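Local coordinates for Lin2722 protein (Listeria innocua, PDB 3DS8), which is of unknown function but belongs to an alpha/beta hydrolase family and probably acts as a serine hydrolase, at residues 64-69 with 74-79. Numbering follows the deposited sequence.
Sequences FGFEQN and DDWSKW
Phe-66, the last residue of strand 61-66, lays its ring flat on the indole of Trp-76 near the start of helix 73-91. The phenyl and the five-membered ring form a face-to-face stack, centroids 3.8 Å apart and planes 10° from parallel, with CD2 of Phe-66 3.4 Å from CD2 of Trp-76. CB of Trp-76 also sits over the phenyl face in a CH-pi contact, and CB of Phe-66 returns one to the pyrrole ring. The other face of Phe-66 is met near its rim by CE2 of Phe-64. With CG beside its own backbone N (chi1 -81°), Trp-76 turns its indole from the helix onto the phenyl.

The indole is pinned at its edge: NE1 of Trp-76 donates to the carbonyl O of Gln-68 at 2.9 Å, nearly straight (162°) and close to the ring plane. Gln-68 centres an inverse gamma turn, and Asn-69 O approaches CZ2 of Trp-76 along the same edge. One turn further along the helix, Trp-79 presents its benzo edge to Phe-66, CE3 lying 3.9 Å from Phe-66 CD1. CB of Gln-68 reaches CZ3 of Trp-79 at 3.7 Å, while the chain, bent at chi2, brings OE1 over the rim of one Trp-79 face, the amide nearly perpendicular to the ring; this amide is held by Asn-42 and Ser-43.

Trp-76 also meets His-10 and helix 103-114, whose first turn belongs to a probable nucleophile elbow. Stacking and the N-H bond together probably restrain the indole's tilt and rotation, so this strand-loop-helix connection of the alpha/beta hydrolase fold keeps a buried polar N-H satisfied beside the presumed active site.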
loop_
_atom_site.group_PDB
_atom_site.type_symbol
_atom_site.label_atom_id
_atom_site.label_comp_id
_atom_site.label_asym_id
_atom_site.label_seq_id
_atom_site.Cartn_x
_atom_site.Cartn_y
_atom_site.Cartn_z
ATOM N N PHE A 64 11.694 -2.389 -1.290
ATOM C CA PHE A 64 11.758 -1.767 -2.609
ATOM C C PHE A 64 12.165 -0.297 -2.546
ATOM O O PHE A 64 11.704 0.443 -1.678
ATOM C CB PHE A 64 10.416 -1.923 -3.326
ATOM C CG PHE A 64 10.523 -1.786 -4.792
ATOM C CD1 PHE A 64 10.824 -2.887 -5.572
ATOM C CD2 PHE A 64 10.362 -0.556 -5.397
ATOM C CE1 PHE A 64 10.964 -2.779 -6.933
ATOM C CE2 PHE A 64 10.490 -0.428 -6.772
ATOM C CZ PHE A 64 10.800 -1.541 -7.549
ATOM N N GLY A 65 12.990 0.146 -3.494
ATOM C CA GLY A 65 13.373 1.536 -3.534
ATOM C C GLY A 65 13.276 2.107 -4.930
ATOM O O GLY A 65 13.767 1.517 -5.855
ATOM N N PHE A 66 12.680 3.282 -5.056
ATOM C CA PHE A 66 12.747 4.074 -6.289
ATOM C C PHE A 66 13.836 5.136 -6.186
ATOM O O PHE A 66 13.755 6.029 -5.330
ATOM C CB PHE A 66 11.418 4.782 -6.510
ATOM C CG PHE A 66 10.269 3.868 -6.782
ATOM C CD1 PHE A 66 10.112 3.311 -8.028
ATOM C CD2 PHE A 66 9.350 3.551 -5.790
ATOM C CE1 PHE A 66 9.037 2.460 -8.305
ATOM C CE2 PHE A 66 8.314 2.666 -6.036
ATOM C CZ PHE A 66 8.135 2.147 -7.328
ATOM N N GLU A 67 14.838 5.098 -7.068
ATOM C CA GLU A 67 15.873 6.151 -7.045
ATOM C C GLU A 67 15.245 7.543 -7.272
ATOM O O GLU A 67 15.678 8.546 -6.682
ATOM C CB GLU A 67 16.924 5.941 -8.129
ATOM C CG GLU A 67 18.010 7.028 -8.054
ATOM C CD GLU A 67 19.411 6.611 -8.529
ATOM O OE1 GLU A 67 19.575 5.557 -9.189
ATOM O OE2 GLU A 67 20.360 7.372 -8.213
ATOM N N GLN A 68 14.245 7.582 -8.136
ATOM C CA GLN A 68 13.474 8.796 -8.393
ATOM C C GLN A 68 12.358 8.851 -7.361
ATOM O O GLN A 68 11.207 8.514 -7.638
ATOM C CB GLN A 68 12.943 8.829 -9.827
ATOM C CG GLN A 68 14.058 9.133 -10.843
ATOM C CD GLN A 68 14.733 7.915 -11.375
ATOM O OE1 GLN A 68 14.082 6.894 -11.605
ATOM N NE2 GLN A 68 16.042 8.019 -11.640
ATOM N N ASN A 69 12.739 9.271 -6.160
ATOM C CA ASN A 69 11.921 9.055 -4.949
ATOM C C ASN A 69 10.927 10.180 -4.674
ATOM O O ASN A 69 10.252 10.194 -3.640
ATOM C CB ASN A 69 12.825 8.712 -3.744
ATOM C CG ASN A 69 13.607 9.916 -3.202
ATOM O OD1 ASN A 69 13.743 10.919 -3.868
ATOM N ND2 ASN A 69 14.200 9.764 -2.011
ATOM N N ASP A 74 1.901 7.186 -10.474
ATOM C CA ASP A 74 1.707 6.410 -11.700
ATOM C C ASP A 74 3.016 6.119 -12.411
ATOM O O ASP A 74 3.166 5.028 -13.000
ATOM C CB ASP A 74 0.604 6.973 -12.620
ATOM C CG ASP A 74 0.835 8.356 -13.081
ATOM O OD1 ASP A 74 1.492 9.146 -12.393
ATOM O OD2 ASP A 74 0.249 8.687 -14.146
ATOM N N ASP A 75 4.006 7.016 -12.318
ATOM C CA ASP A 75 5.361 6.663 -12.795
ATOM C C ASP A 75 5.983 5.520 -11.963
ATOM O O ASP A 75 6.559 4.543 -12.528
ATOM C CB ASP A 75 6.277 7.856 -12.790
ATOM C CG ASP A 75 6.033 8.772 -14.005
ATOM O OD1 ASP A 75 5.416 8.340 -14.985
ATOM O OD2 ASP A 75 6.442 9.902 -13.965
ATOM N N TRP A 76 5.826 5.614 -10.656
ATOM C CA TRP A 76 6.275 4.524 -9.776
ATOM C C TRP A 76 5.641 3.176 -10.177
ATOM O O TRP A 76 6.327 2.150 -10.244
ATOM C CB TRP A 76 5.965 4.835 -8.315
ATOM C CG TRP A 76 6.951 5.731 -7.662
ATOM C CD1 TRP A 76 7.940 6.462 -8.233
ATOM C CD2 TRP A 76 7.013 5.988 -6.266
ATOM N NE1 TRP A 76 8.626 7.185 -7.264
ATOM C CE2 TRP A 76 8.071 6.897 -6.042
ATOM C CE3 TRP A 76 6.285 5.503 -5.171
ATOM C CZ2 TRP A 76 8.401 7.369 -4.761
ATOM C CZ3 TRP A 76 6.627 5.957 -3.893
ATOM C CH2 TRP A 76 7.658 6.897 -3.709
ATOM N N SER A 77 4.338 3.165 -10.393
ATOM C CA SER A 77 3.654 1.922 -10.772
ATOM C C SER A 77 4.218 1.298 -12.036
ATOM O O SER A 77 4.384 0.075 -12.107
ATOM C CB SER A 77 2.185 2.186 -10.937
ATOM O OG SER A 77 1.476 1.013 -11.282
ATOM N N LYS A 78 4.466 2.123 -13.066
ATOM C CA LYS A 78 5.096 1.649 -14.316
ATOM C C LYS A 78 6.483 1.069 -14.080
ATOM O O LYS A 78 6.815 0.018 -14.618
ATOM C CB LYS A 78 5.201 2.792 -15.326
ATOM C CG LYS A 78 3.867 3.286 -15.823
ATOM C CD LYS A 78 4.063 4.378 -16.876
ATOM C CE LYS A 78 2.872 5.300 -16.942
ATOM N NZ LYS A 78 1.577 4.529 -17.050
ATOM N N TRP A 79 7.282 1.733 -13.245
ATOM C CA TRP A 79 8.623 1.236 -12.923
ATOM C C TRP A 79 8.581 -0.037 -12.061
ATOM O O TRP A 79 9.389 -0.963 -12.252
ATOM C CB TRP A 79 9.462 2.318 -12.256
ATOM C CG TRP A 79 9.604 3.526 -13.084
ATOM C CD1 TRP A 79 9.566 3.611 -14.452
ATOM C CD2 TRP A 79 9.814 4.850 -12.602
ATOM N NE1 TRP A 79 9.703 4.937 -14.850
ATOM C CE2 TRP A 79 9.863 5.711 -13.729
ATOM C CE3 TRP A 79 9.957 5.399 -11.340
ATOM C CZ2 TRP A 79 10.072 7.092 -13.602
ATOM C CZ3 TRP A 79 10.143 6.780 -11.217
ATOM C CH2 TRP A 79 10.233 7.595 -12.332
#